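Local coordinates for DNA repair protein RAD7 (Saccharomyces cerevisiae, PDB 5ZB2), which acts in the GGR complex, which promotes global genome nucleotide excision repair of damage in nontranscribing DNA, and interacts with ELC1, at residues K55-N60 with D65-L70; Q69-L72 with R78-F81; L95-P100 with L118-E123; D142-F147 with F158-T163. One frame throughout, in Å; residues are numbered along the deposited sequence.

Contact 1: K55-N60 with D65-L70; sequences KALSKN and DHTLQL. With 9FO (3,6,9,12,15,18,21,24,27,30,33,36,39,42,45,48,51,54,57-nonadecaoxanonapentacontane-1,59-diol), chain K.
Leu57 meets two side chains of the segment 65-70, Thr67 and Leu70, through the single methyl CD1, and about 94 Å² is buried between the segments. At the start of that segment Asp65 looks elsewhere: its OD2 lies 3.3 Å from CBV of the bound polyethylene glycol and is also hydrogen-bonded to Ser88. His66 turns to the second copy of Rad7, where its NE2 bonds to Ser17 O. Thr67 offers its CB at 4.3 Å from Leu57 CD1, while its hydroxyl is held by Ala62 O. This loop leads into strand 78-81, the first strand of the leucine-rich-repeat solenoid, whereas helix 50-59 binds Elongin-C, with Lys59 in a salt bridge to Asp99 of the Elongin-C chain; Leu57, which also packs on Leu95 of the Elongin-C chain, sits between that partner and the start of the repeats. Gln69, extended beyond CG, returns its amide N-H to the turn: NE2 donates to His66 O over 3.2 Å, nearly straight (168°) and onto a lone pair in the carbonyl plane, while OE1 lies 3.6 Å from the polyether carbon CBP. In Leu70, CG anti to the carbonyl carbon (chi1 -58°) directs CD1 to 4.1 Å from Leu57 CD1, the two side chains crossing obliquely.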
# COMPACT_ATOMS: atom_id res chain seq x y z
N LYS A 55 -20.86 -7.93 10.30
CA LYS A 55 -22.08 -8.35 9.62
C LYS A 55 -22.98 -7.16 9.34
O LYS A 55 -23.53 -7.02 8.24
CB LYS A 55 -22.81 -9.41 10.46
CG LYS A 55 -23.99 -10.05 9.74
CD LYS A 55 -24.93 -10.76 10.71
CE LYS A 55 -25.76 -9.77 11.53
NZ LYS A 55 -26.84 -10.44 12.31
N ALA A 56 -23.17 -6.29 10.33
CA ALA A 56 -24.01 -5.12 10.14
C ALA A 56 -23.47 -4.24 9.02
O ALA A 56 -24.21 -3.81 8.13
CB ALA A 56 -24.12 -4.33 11.44
N LEU A 57 -22.16 -3.98 9.03
CA LEU A 57 -21.56 -3.17 7.98
C LEU A 57 -21.70 -3.85 6.62
O LEU A 57 -22.07 -3.21 5.63
CB LEU A 57 -20.08 -2.91 8.31
CG LEU A 57 -19.85 -2.07 9.57
CD1 LEU A 57 -18.37 -2.02 9.93
CD2 LEU A 57 -20.39 -0.65 9.39
N SER A 58 -21.43 -5.16 6.56
CA SER A 58 -21.52 -5.88 5.29
C SER A 58 -22.92 -5.76 4.69
O SER A 58 -23.07 -5.42 3.51
CB SER A 58 -21.15 -7.35 5.49
OG SER A 58 -19.78 -7.50 5.83
N LYS A 59 -23.95 -6.03 5.49
CA LYS A 59 -25.31 -5.97 4.98
C LYS A 59 -25.67 -4.59 4.47
O LYS A 59 -26.56 -4.46 3.62
CB LYS A 59 -26.31 -6.41 6.06
CG LYS A 59 -26.47 -7.91 6.18
CD LYS A 59 -27.68 -8.29 7.02
CE LYS A 59 -27.48 -7.95 8.48
NZ LYS A 59 -28.57 -8.50 9.33
N ASN A 60 -25.01 -3.54 4.97
CA ASN A 60 -25.26 -2.18 4.52
C ASN A 60 -24.24 -1.70 3.49
O ASN A 60 -24.16 -0.49 3.25
CB ASN A 60 -25.27 -1.23 5.72
CG ASN A 60 -26.46 -1.45 6.63
OD1 ASN A 60 -27.55 -0.95 6.37
ND2 ASN A 60 -26.27 -2.21 7.69
N ASP A 65 -12.26 0.46 3.23
CA ASP A 65 -10.97 0.75 3.85
C ASP A 65 -11.11 1.69 5.03
O ASP A 65 -10.29 1.66 5.96
CB ASP A 65 -10.00 1.34 2.82
CG ASP A 65 -9.50 0.32 1.82
OD1 ASP A 65 -9.81 -0.88 1.96
OD2 ASP A 65 -8.77 0.73 0.88
N HIS A 66 -12.13 2.55 5.01
CA HIS A 66 -12.34 3.51 6.09
C HIS A 66 -12.84 2.81 7.35
O HIS A 66 -12.20 2.88 8.41
CB HIS A 66 -13.34 4.58 5.61
CG HIS A 66 -13.42 5.79 6.49
ND1 HIS A 66 -12.33 6.59 6.76
CD2 HIS A 66 -14.47 6.34 7.14
CE1 HIS A 66 -12.71 7.58 7.55
NE2 HIS A 66 -14.00 7.46 7.80
N THR A 67 -13.96 2.09 7.24
CA THR A 67 -14.52 1.39 8.39
C THR A 67 -13.69 0.19 8.80
O THR A 67 -13.80 -0.27 9.94
CB THR A 67 -15.95 0.95 8.09
OG1 THR A 67 -15.97 0.16 6.89
CG2 THR A 67 -16.85 2.15 7.90
N LEU A 68 -12.86 -0.34 7.89
CA LEU A 68 -11.97 -1.44 8.23
C LEU A 68 -11.15 -1.15 9.48
O LEU A 68 -10.75 -2.08 10.19
CB LEU A 68 -11.04 -1.74 7.05
CG LEU A 68 -9.94 -2.78 7.29
CD1 LEU A 68 -10.54 -4.15 7.56
CD2 LEU A 68 -9.00 -2.83 6.09
N GLN A 69 -10.89 0.12 9.76
CA GLN A 69 -10.03 0.49 10.88
C GLN A 69 -10.65 0.13 12.22
O GLN A 69 -9.93 0.06 13.22
CB GLN A 69 -9.72 1.98 10.82
CG GLN A 69 -8.89 2.37 9.61
CD GLN A 69 -8.64 3.85 9.52
OE1 GLN A 69 -7.54 4.33 9.80
NE2 GLN A 69 -9.66 4.60 9.14
N LEU A 70 -11.97 -0.10 12.27
CA LEU A 70 -12.62 -0.56 13.49
C LEU A 70 -12.13 -1.93 13.93
O LEU A 70 -12.27 -2.29 15.10
CB LEU A 70 -14.14 -0.59 13.28
CG LEU A 70 -14.78 0.74 12.87
CD1 LEU A 70 -16.15 0.53 12.24
CD2 LEU A 70 -14.88 1.66 14.08
OAA 9FO K . 10.35 -3.27 4.69
CAB 9FO K . 9.33 -2.83 5.54
CAC 9FO K . 9.54 -1.35 5.86
OAD 9FO K . 8.83 -1.00 7.01
CAE 9FO K . 7.45 -0.84 6.83
CAF 9FO K . 6.76 -0.87 8.19
OAG 9FO K . 5.46 -1.35 8.05
CAH 9FO K . 5.38 -2.75 7.95
CAI 9FO K . 4.34 -3.09 6.89
OAJ 9FO K . 4.96 -3.05 5.64
CAK 9FO K . 4.16 -2.52 4.62
CAL 9FO K . 5.05 -2.20 3.41
OAM 9FO K . 4.71 -0.93 2.91
CAN 9FO K . 5.81 -0.19 2.46
CAO 9FO K . 6.52 0.42 3.66
OAP 9FO K . 6.52 1.82 3.54
CAQ 9FO K . 6.95 2.48 4.69
CAR 9FO K . 5.82 2.51 5.70
OAS 9FO K . 6.09 3.44 6.70
CAT 9FO K . 5.62 3.07 7.97
CAU 9FO K . 4.09 2.98 7.99
OAV 9FO K . 3.71 1.70 8.40
CAW 9FO K . 2.34 1.45 8.31
CAX 9FO K . 2.06 -0.00 8.69
OAY 9FO K . 1.89 -0.78 7.54
CAZ 9FO K . 0.64 -0.65 6.92
CBA 9FO K . 0.49 -1.74 5.86
OBB 9FO K . 0.20 -1.17 4.61
CBC 9FO K . 1.31 -0.94 3.78
CBD 9FO K . 0.80 -0.56 2.40
OBE 9FO K . 0.48 0.80 2.39
CBF 9FO K . -0.73 1.07 1.75
CBG 9FO K . -0.96 2.57 1.71
OBH 9FO K . -0.15 3.19 2.67
CBI 9FO K . -0.63 4.41 3.16
CBJ 9FO K . -0.04 4.69 4.54
OBK 9FO K . -1.05 5.21 5.37
CBL 9FO K . -1.08 4.70 6.67
CBM 9FO K . -2.49 4.88 7.24
OBN 9FO K . -2.61 4.16 8.43
CBO 9FO K . -3.12 2.87 8.29
CBP 9FO K . -4.64 2.90 8.18
OBQ 9FO K . -5.04 1.78 7.44
CBR 9FO K . -6.25 1.90 6.74
CBS 9FO K . -6.17 0.92 5.56
OBT 9FO K . -6.60 1.58 4.40
CBU 9FO K . -5.98 1.13 3.23
CBV 9FO K . -6.11 2.22 2.17
OBW 9FO K . -5.05 3.12 2.32
CBX 9FO K . -5.08 4.20 1.43
CBY 9FO K . -4.14 5.29 1.92
OBZ 9FO K . -4.31 5.50 3.29
CCA 9FO K . -4.52 6.84 3.64
CCB 9FO K . -4.33 7.01 5.14
OCC 9FO K . -5.51 6.80 5.86
CCD 9FO K . -6.07 5.52 5.79
CCE 9FO K . -7.12 5.52 4.69
OCF 9FO K . -8.33 4.99 5.14
CCG 9FO K . -9.21 4.61 4.12
CCH 9FO K . -9.34 5.71 3.07
OCI 9FO K . -10.55 5.56 2.38

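Contact 2: Q69-L72 with R78-F81; sequences QLFL and RLTF
Arg39 NH1 is gripped by two carbonyls, Leu70 O and Leu72 O, that flank Phe71, the residue this turn directs against Leu79 and Phe81. The two phenylalanines form a T-shaped pair: their centroids are 5.3 Å apart and their planes meet at 77°. Phe81 supplies the edge, its CE1 standing 4.1 Å above the Phe71 plane over the ring centre and its CZ 4.1 Å from Phe71 CG. The CA-CB bond of Phe81 does not aim at the turn; with CG anti to the carbonyl carbon (chi1 -78°), it is the far end of the ring that reaches Phe71. Leu79 completes the packing from the same strand. Its CD1 approaches Phe71 CD2 obliquely at 4.4 Å, and its CG lies 4.0 Å above one face of the Phe81 ring, offset toward the rim. Ala54 of helix 50-59 touches both rings, and Asn51 of that helix bonds through its side chain to Thr80 N and Arg78 O, while Leu79 and Phe81 make backbone bonds to strand 104-108. Alternate strand residues turned into the apolar interior, here Leu79 and Phe81, are characteristic of a leucine-rich repeat, and this is the first strand of the solenoid.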
# COMPACT_ATOMS: atom_id res chain seq x y z
N GLN A 69 -10.89 0.12 9.76
CA GLN A 69 -10.03 0.49 10.88
C GLN A 69 -10.65 0.13 12.22
O GLN A 69 -9.93 0.06 13.22
CB GLN A 69 -9.72 1.98 10.82
CG GLN A 69 -8.89 2.37 9.61
CD GLN A 69 -8.64 3.85 9.52
OE1 GLN A 69 -7.54 4.33 9.80
NE2 GLN A 69 -9.66 4.60 9.14
N LEU A 70 -11.97 -0.10 12.27
CA LEU A 70 -12.62 -0.56 13.49
C LEU A 70 -12.13 -1.93 13.93
O LEU A 70 -12.27 -2.29 15.10
CB LEU A 70 -14.14 -0.59 13.28
CG LEU A 70 -14.78 0.74 12.87
CD1 LEU A 70 -16.15 0.53 12.24
CD2 LEU A 70 -14.88 1.66 14.08
N PHE A 71 -11.56 -2.71 13.01
CA PHE A 71 -11.20 -4.10 13.27
C PHE A 71 -9.70 -4.31 13.41
O PHE A 71 -9.25 -5.46 13.45
CB PHE A 71 -11.74 -4.99 12.15
CG PHE A 71 -13.21 -4.84 11.92
CD1 PHE A 71 -13.70 -3.85 11.08
CD2 PHE A 71 -14.11 -5.69 12.54
CE1 PHE A 71 -15.06 -3.72 10.86
CE2 PHE A 71 -15.47 -5.56 12.33
CZ PHE A 71 -15.94 -4.57 11.49
N LEU A 72 -8.91 -3.24 13.50
CA LEU A 72 -7.46 -3.35 13.49
C LEU A 72 -6.89 -3.35 14.91
O LEU A 72 -7.43 -2.71 15.82
CB LEU A 72 -6.83 -2.22 12.68
CG LEU A 72 -7.19 -2.16 11.19
CD1 LEU A 72 -6.48 -0.99 10.52
CD2 LEU A 72 -6.85 -3.46 10.48
N ARG A 78 -10.86 -15.31 14.99
CA ARG A 78 -11.71 -15.72 13.88
C ARG A 78 -12.49 -14.51 13.39
O ARG A 78 -13.30 -13.95 14.14
CB ARG A 78 -12.66 -16.84 14.30
CG ARG A 78 -11.94 -18.07 14.86
CD ARG A 78 -12.92 -19.13 15.32
NE ARG A 78 -13.79 -18.65 16.39
CZ ARG A 78 -14.79 -19.34 16.92
NH1 ARG A 78 -15.06 -20.57 16.48
NH2 ARG A 78 -15.53 -18.82 17.89
N LEU A 79 -12.25 -14.11 12.14
CA LEU A 79 -12.90 -12.95 11.55
C LEU A 79 -13.60 -13.37 10.26
O LEU A 79 -13.03 -14.08 9.44
CB LEU A 79 -11.88 -11.84 11.25
CG LEU A 79 -12.43 -10.59 10.56
CD1 LEU A 79 -13.47 -9.89 11.42
CD2 LEU A 79 -11.30 -9.64 10.20
N THR A 80 -14.84 -12.90 10.10
CA THR A 80 -15.63 -13.13 8.89
C THR A 80 -16.10 -11.78 8.35
O THR A 80 -16.67 -10.98 9.09
CB THR A 80 -16.85 -14.03 9.19
OG1 THR A 80 -16.40 -15.32 9.60
CG2 THR A 80 -17.74 -14.17 7.96
N PHE A 81 -15.85 -11.55 7.06
CA PHE A 81 -16.35 -10.38 6.33
C PHE A 81 -17.29 -10.90 5.25
O PHE A 81 -16.85 -11.58 4.32
CB PHE A 81 -15.21 -9.57 5.71
CG PHE A 81 -14.47 -8.68 6.68
CD1 PHE A 81 -14.98 -8.37 7.93
CD2 PHE A 81 -13.25 -8.12 6.31
CE1 PHE A 81 -14.28 -7.53 8.79
CE2 PHE A 81 -12.56 -7.29 7.16
CZ PHE A 81 -13.07 -7.00 8.41

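Contact 3: L95-P100 with L118-E123; sequences LAIFSP and LLYIAE. With 9FO (3,6,9,12,15,18,21,24,27,30,33,36,39,42,45,48,51,54,57-nonadecaoxanonapentacontane-1,59-diol), chain K.
Ala96 packs directly on the backbone of helix 115-124, its CB 3.9 Å from Tyr120 O and 4.3 Å from Ile121 CA. The small side chain lets the helices come close: the CA atoms of Ala96 and Ile121 are only 5.5 Å apart, and Ala96 CB is 4.4 Å from Tyr120 CB. This is the tight, buried part of the contact. One residue further on, the packing passes to longer side chains that are partly exposed. Ile97 carries its CG1 branch beside the backbone N (chi1 -68°) and crosses the Tyr120 side chain, bringing CD1 to 4.1 Å from Tyr120 CE2; the approach to the ring is oblique. On this outer side a polyethylene glycol chain lies along the protein, with its CAI 3.7 Å from Ile97 CD1 and its CAL 3.5 Å from Tyr120 OH. The other branch of Ile97 serves a neighbour in its own segment, CG2 standing 4.1 Å above the Phe98 ring and over its centre. Replacing Ile97 by an alanine would probably leave the Tyr120 ring without its apolar neighbour across the contact, less restrained in its rotation, and take a prop from the face of Phe98. The two helices belong to the outer layer of the leucine-rich-repeat solenoid, and Leu118 and Ala122 continue the packing onto helix 141-150. No hydrogen bond joins the two segments, which implies that close fit of apolar groups holds them together, while the outer rim presents a mixed surface to which a flexible polyether, probably from the crystallisation medium, can adhere.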
# COMPACT_ATOMS: atom_id res chain seq x y z
N LEU A 95 -4.92 -5.07 6.98
CA LEU A 95 -5.52 -6.05 7.88
C LEU A 95 -4.50 -7.10 8.30
O LEU A 95 -4.35 -7.40 9.50
CB LEU A 95 -6.72 -6.71 7.19
CG LEU A 95 -7.42 -7.84 7.96
CD1 LEU A 95 -8.11 -7.29 9.20
CD2 LEU A 95 -8.39 -8.58 7.06
N ALA A 96 -3.77 -7.67 7.34
CA ALA A 96 -2.78 -8.69 7.66
C ALA A 96 -1.70 -8.14 8.59
O ALA A 96 -1.25 -8.84 9.50
CB ALA A 96 -2.16 -9.24 6.38
N ILE A 97 -1.27 -6.90 8.36
CA ILE A 97 -0.21 -6.33 9.18
C ILE A 97 -0.68 -6.13 10.62
O ILE A 97 0.09 -6.35 11.57
CB ILE A 97 0.29 -5.01 8.55
CG1 ILE A 97 1.02 -5.29 7.23
CG2 ILE A 97 1.19 -4.24 9.51
CD1 ILE A 97 2.27 -6.15 7.36
N PHE A 98 -1.94 -5.73 10.81
CA PHE A 98 -2.43 -5.30 12.11
C PHE A 98 -3.36 -6.31 12.77
O PHE A 98 -4.07 -5.96 13.72
CB PHE A 98 -3.15 -3.95 11.96
CG PHE A 98 -2.23 -2.78 11.77
CD1 PHE A 98 -1.11 -2.62 12.57
CD2 PHE A 98 -2.49 -1.83 10.80
CE1 PHE A 98 -0.27 -1.53 12.40
CE2 PHE A 98 -1.65 -0.74 10.62
CZ PHE A 98 -0.54 -0.60 11.42
N SER A 99 -3.36 -7.57 12.33
CA SER A 99 -4.20 -8.61 12.94
C SER A 99 -3.41 -9.91 13.04
O SER A 99 -3.85 -10.96 12.57
CB SER A 99 -5.48 -8.82 12.14
OG SER A 99 -6.29 -7.66 12.15
N PRO A 100 -2.24 -9.87 13.69
CA PRO A 100 -1.37 -11.06 13.69
C PRO A 100 -1.94 -12.26 14.42
O PRO A 100 -1.45 -13.38 14.21
CB PRO A 100 -0.09 -10.55 14.38
CG PRO A 100 -0.55 -9.42 15.24
CD PRO A 100 -1.69 -8.77 14.49
N LEU A 118 -2.88 -11.49 -1.44
CA LEU A 118 -2.94 -12.90 -1.04
C LEU A 118 -1.66 -13.33 -0.34
O LEU A 118 -1.70 -14.06 0.65
CB LEU A 118 -3.21 -13.78 -2.26
CG LEU A 118 -3.48 -15.26 -1.99
CD1 LEU A 118 -4.65 -15.46 -1.05
CD2 LEU A 118 -3.70 -16.00 -3.31
N LEU A 119 -0.50 -12.88 -0.84
CA LEU A 119 0.77 -13.27 -0.23
C LEU A 119 1.02 -12.55 1.09
O LEU A 119 1.69 -13.10 1.97
CB LEU A 119 1.92 -13.02 -1.21
CG LEU A 119 1.81 -13.73 -2.56
CD1 LEU A 119 3.08 -13.53 -3.38
CD2 LEU A 119 1.51 -15.21 -2.40
N TYR A 120 0.49 -11.34 1.25
CA TYR A 120 0.52 -10.70 2.57
C TYR A 120 -0.21 -11.56 3.60
O TYR A 120 0.28 -11.77 4.71
CB TYR A 120 -0.12 -9.31 2.49
CG TYR A 120 0.85 -8.16 2.35
CD1 TYR A 120 1.61 -7.99 1.20
CD2 TYR A 120 0.98 -7.22 3.37
CE1 TYR A 120 2.48 -6.93 1.07
CE2 TYR A 120 1.84 -6.15 3.24
CZ TYR A 120 2.59 -6.00 2.09
OH TYR A 120 3.45 -4.94 1.97
N ILE A 121 -1.40 -12.05 3.24
CA ILE A 121 -2.18 -12.88 4.15
C ILE A 121 -1.39 -14.12 4.55
O ILE A 121 -1.31 -14.47 5.74
CB ILE A 121 -3.53 -13.25 3.50
CG1 ILE A 121 -4.42 -12.02 3.44
CG2 ILE A 121 -4.23 -14.38 4.27
CD1 ILE A 121 -5.64 -12.19 2.57
N ALA A 122 -0.80 -14.80 3.57
CA ALA A 122 -0.07 -16.04 3.86
C ALA A 122 1.19 -15.79 4.67
O ALA A 122 1.58 -16.64 5.49
CB ALA A 122 0.28 -16.75 2.56
N GLU A 123 1.86 -14.65 4.47
CA GLU A 123 3.17 -14.43 5.07
C GLU A 123 3.14 -13.59 6.34
O GLU A 123 4.08 -13.66 7.13
CB GLU A 123 4.10 -13.77 4.05
CG GLU A 123 4.39 -14.68 2.85
CD GLU A 123 5.41 -14.09 1.89
OE1 GLU A 123 5.48 -12.85 1.77
OE2 GLU A 123 6.15 -14.88 1.26
OAA 9FO K . 10.35 -3.27 4.69
CAB 9FO K . 9.33 -2.83 5.54
CAC 9FO K . 9.54 -1.35 5.86
OAD 9FO K . 8.83 -1.00 7.01
CAE 9FO K . 7.45 -0.84 6.83
CAF 9FO K . 6.76 -0.87 8.19
OAG 9FO K . 5.46 -1.35 8.05
CAH 9FO K . 5.38 -2.75 7.95
CAI 9FO K . 4.34 -3.09 6.89
OAJ 9FO K . 4.96 -3.05 5.64
CAK 9FO K . 4.16 -2.52 4.62
CAL 9FO K . 5.05 -2.20 3.41
OAM 9FO K . 4.71 -0.93 2.91
CAN 9FO K . 5.81 -0.19 2.46
CAO 9FO K . 6.52 0.42 3.66
OAP 9FO K . 6.52 1.82 3.54
CAQ 9FO K . 6.95 2.48 4.69
CAR 9FO K . 5.82 2.51 5.70
OAS 9FO K . 6.09 3.44 6.70
CAT 9FO K . 5.62 3.07 7.97
CAU 9FO K . 4.09 2.98 7.99
OAV 9FO K . 3.71 1.70 8.40
CAW 9FO K . 2.34 1.45 8.31
CAX 9FO K . 2.06 -0.00 8.69
OAY 9FO K . 1.89 -0.78 7.54
CAZ 9FO K . 0.64 -0.65 6.92
CBA 9FO K . 0.49 -1.74 5.86
OBB 9FO K . 0.20 -1.17 4.61
CBC 9FO K . 1.31 -0.94 3.78
CBD 9FO K . 0.80 -0.56 2.40
OBE 9FO K . 0.48 0.80 2.39
CBF 9FO K . -0.73 1.07 1.75
CBG 9FO K . -0.96 2.57 1.71
OBH 9FO K . -0.15 3.19 2.67
CBI 9FO K . -0.63 4.41 3.16
CBJ 9FO K . -0.04 4.69 4.54
OBK 9FO K . -1.05 5.21 5.37
CBL 9FO K . -1.08 4.70 6.67
CBM 9FO K . -2.49 4.88 7.24
OBN 9FO K . -2.61 4.16 8.43
CBO 9FO K . -3.12 2.87 8.29
CBP 9FO K . -4.64 2.90 8.18
OBQ 9FO K . -5.04 1.78 7.44
CBR 9FO K . -6.25 1.90 6.74
CBS 9FO K . -6.17 0.92 5.56
OBT 9FO K . -6.60 1.58 4.40
CBU 9FO K . -5.98 1.13 3.23
CBV 9FO K . -6.11 2.22 2.17
OBW 9FO K . -5.05 3.12 2.32
CBX 9FO K . -5.08 4.20 1.43
CBY 9FO K . -4.14 5.29 1.92
OBZ 9FO K . -4.31 5.50 3.29
CCA 9FO K . -4.52 6.84 3.64
CCB 9FO K . -4.33 7.01 5.14
OCC 9FO K . -5.51 6.80 5.86
CCD 9FO K . -6.07 5.52 5.79
CCE 9FO K . -7.12 5.52 4.69
OCF 9FO K . -8.33 4.99 5.14
CCG 9FO K . -9.21 4.61 4.12
CCH 9FO K . -9.34 5.71 3.07
OCI 9FO K . -10.55 5.56 2.38

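Contact 4: D142-F147 with F158-T163; sequences DTWEKF and FHISNT
Helix segment 142-147 and strand segment 158-161 run almost antiparallel, their axes at 168° and 13.8 Å apart at closest approach, a gap bridged by large side chains. Trp144 and Ile160 come from opposite directions. Ile160 extends, with CG1 anti to the backbone N (chi1 178°), and its CD1 reaches the six-membered part of the indole obliquely, 3.5 Å from Trp144 CH2; the still shorter approach to CZ2 is too close for two carbons and is doubtful as a measure of packing. Phe158 crosses Trp144 at about a right angle, its ring edge meeting the indole, with Phe158 CZ 4.2 Å from Trp144 CZ3. The same ring touches Phe147, where Phe158 CE1 and Phe147 CE2 are 4.1 Å apart. The indole N-H is satisfied by a water, Trp144 NE1 donating over 3.2 Å, and that water also accepts from Thr163 OG1 at 2.7 Å. A leucine in place of Trp144 would probably leave this water without its indole donor and open a gap beside Ile160 and Phe158. In the leucine-rich-repeat solenoid the cluster fills the interior between the helix layer and the strands: Trp144 and Phe147 reach Leu118 of helix 115-124, Phe158 reaches Leu174 of helix 168-178, and strand 157-161 bonds to strands 130-134 and 184-188.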
# COMPACT_ATOMS: atom_id res chain seq x y z
N ASP A 142 -1.04 -19.53 -11.38
CA ASP A 142 0.33 -19.49 -10.90
C ASP A 142 0.44 -18.82 -9.54
O ASP A 142 1.28 -19.22 -8.72
CB ASP A 142 1.21 -18.78 -11.93
CG ASP A 142 1.25 -19.51 -13.25
OD1 ASP A 142 2.10 -20.41 -13.41
OD2 ASP A 142 0.41 -19.20 -14.13
N THR A 143 -0.41 -17.83 -9.27
CA THR A 143 -0.42 -17.24 -7.94
C THR A 143 -0.96 -18.22 -6.91
O THR A 143 -0.43 -18.31 -5.80
CB THR A 143 -1.25 -15.95 -7.94
OG1 THR A 143 -0.70 -15.04 -8.90
CG2 THR A 143 -1.23 -15.30 -6.56
N TRP A 144 -2.02 -18.96 -7.25
CA TRP A 144 -2.53 -19.98 -6.34
C TRP A 144 -1.43 -20.93 -5.91
O TRP A 144 -1.30 -21.25 -4.73
CB TRP A 144 -3.68 -20.75 -6.99
CG TRP A 144 -4.96 -19.97 -7.10
CD1 TRP A 144 -5.66 -19.70 -8.24
CD2 TRP A 144 -5.67 -19.34 -6.03
NE1 TRP A 144 -6.77 -18.95 -7.95
CE2 TRP A 144 -6.80 -18.71 -6.60
CE3 TRP A 144 -5.47 -19.25 -4.65
CZ2 TRP A 144 -7.72 -18.00 -5.83
CZ3 TRP A 144 -6.39 -18.54 -3.89
CH2 TRP A 144 -7.50 -17.93 -4.48
N GLU A 145 -0.61 -21.38 -6.87
CA GLU A 145 0.49 -22.29 -6.54
C GLU A 145 1.42 -21.66 -5.51
O GLU A 145 1.77 -22.30 -4.51
CB GLU A 145 1.26 -22.67 -7.80
CG GLU A 145 2.42 -23.61 -7.53
CD GLU A 145 3.04 -24.19 -8.79
OE1 GLU A 145 2.66 -23.76 -9.90
OE2 GLU A 145 3.91 -25.08 -8.67
N LYS A 146 1.84 -20.41 -5.73
CA LYS A 146 2.74 -19.76 -4.79
C LYS A 146 2.10 -19.67 -3.40
O LYS A 146 2.78 -19.87 -2.39
CB LYS A 146 3.11 -18.37 -5.28
CG LYS A 146 4.00 -18.36 -6.51
CD LYS A 146 4.52 -16.96 -6.80
CE LYS A 146 5.29 -16.92 -8.11
NZ LYS A 146 4.41 -17.18 -9.28
N PHE A 147 0.81 -19.37 -3.34
CA PHE A 147 0.13 -19.27 -2.06
C PHE A 147 0.12 -20.61 -1.32
O PHE A 147 0.33 -20.66 -0.11
CB PHE A 147 -1.29 -18.74 -2.26
CG PHE A 147 -2.17 -18.89 -1.06
CD1 PHE A 147 -2.06 -18.01 0.00
CD2 PHE A 147 -3.11 -19.90 -0.99
CE1 PHE A 147 -2.87 -18.13 1.11
CE2 PHE A 147 -3.93 -20.02 0.11
CZ PHE A 147 -3.81 -19.14 1.16
N PHE A 158 -9.75 -24.84 3.68
CA PHE A 158 -9.72 -24.00 2.50
C PHE A 158 -11.04 -24.14 1.75
O PHE A 158 -11.40 -25.25 1.34
CB PHE A 158 -8.54 -24.35 1.59
CG PHE A 158 -8.37 -23.42 0.42
CD1 PHE A 158 -7.93 -22.12 0.62
CD2 PHE A 158 -8.65 -23.83 -0.87
CE1 PHE A 158 -7.77 -21.25 -0.45
CE2 PHE A 158 -8.50 -22.97 -1.94
CZ PHE A 158 -8.05 -21.68 -1.73
N HIS A 159 -11.74 -23.02 1.59
CA HIS A 159 -12.94 -22.94 0.76
C HIS A 159 -12.75 -21.80 -0.22
O HIS A 159 -12.44 -20.67 0.18
CB HIS A 159 -14.19 -22.69 1.61
CG HIS A 159 -14.49 -23.79 2.58
ND1 HIS A 159 -15.68 -24.49 2.57
CD2 HIS A 159 -13.76 -24.31 3.60
CE1 HIS A 159 -15.67 -25.40 3.53
NE2 HIS A 159 -14.51 -25.31 4.17
N ILE A 160 -12.92 -22.09 -1.52
CA ILE A 160 -12.86 -21.07 -2.56
C ILE A 160 -14.09 -21.20 -3.45
O ILE A 160 -14.55 -22.32 -3.73
CB ILE A 160 -11.56 -21.18 -3.39
CG1 ILE A 160 -11.58 -20.12 -4.50
CG2 ILE A 160 -11.40 -22.58 -3.95
CD1 ILE A 160 -10.25 -19.93 -5.17
N SER A 161 -14.61 -20.07 -3.91
CA SER A 161 -15.84 -20.05 -4.69
C SER A 161 -15.79 -18.94 -5.73
O SER A 161 -15.08 -17.94 -5.57
CB SER A 161 -17.07 -19.86 -3.79
OG SER A 161 -17.09 -20.82 -2.75
N ASN A 162 -16.55 -19.14 -6.81
CA ASN A 162 -16.86 -18.10 -7.79
C ASN A 162 -15.60 -17.51 -8.43
O ASN A 162 -15.32 -16.31 -8.34
CB ASN A 162 -17.71 -16.99 -7.14
CG ASN A 162 -19.15 -17.40 -6.98
OD1 ASN A 162 -19.77 -17.88 -7.92
ND2 ASN A 162 -19.69 -17.22 -5.78
N THR A 163 -14.86 -18.37 -9.12
CA THR A 163 -13.75 -17.91 -9.96
C THR A 163 -13.38 -19.02 -10.93
O THR A 163 -13.12 -20.15 -10.51
CB THR A 163 -12.53 -17.53 -9.12
OG1 THR A 163 -11.43 -17.24 -9.98
CG2 THR A 163 -12.14 -18.65 -8.15
O HOH W 1 -8.99 -16.79 -8.86

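In the fold
The four contacts follow one another along the chain, and none encloses another. Contact 1 closes the four-residue turn after helix 50-59; contact 2 begins on its last residues, sharing Gln69 and Leu70, and closes the five-residue loop into strand 78-81. The two also touch, Leu57 CD1 lying 3.8 Å from Phe71 CE1. Contact 3 spans strand 104-108 to join helices 89-98 and 115-124, and meets contact 2 through Leu72 and Leu95. Contact 4 returns from helix 141-150 to strand 157-161, with Leu118 packed on Trp144 and Phe147. Together they run from the Elongin-C-binding helix into the first turns of the leucine-rich-repeat solenoid.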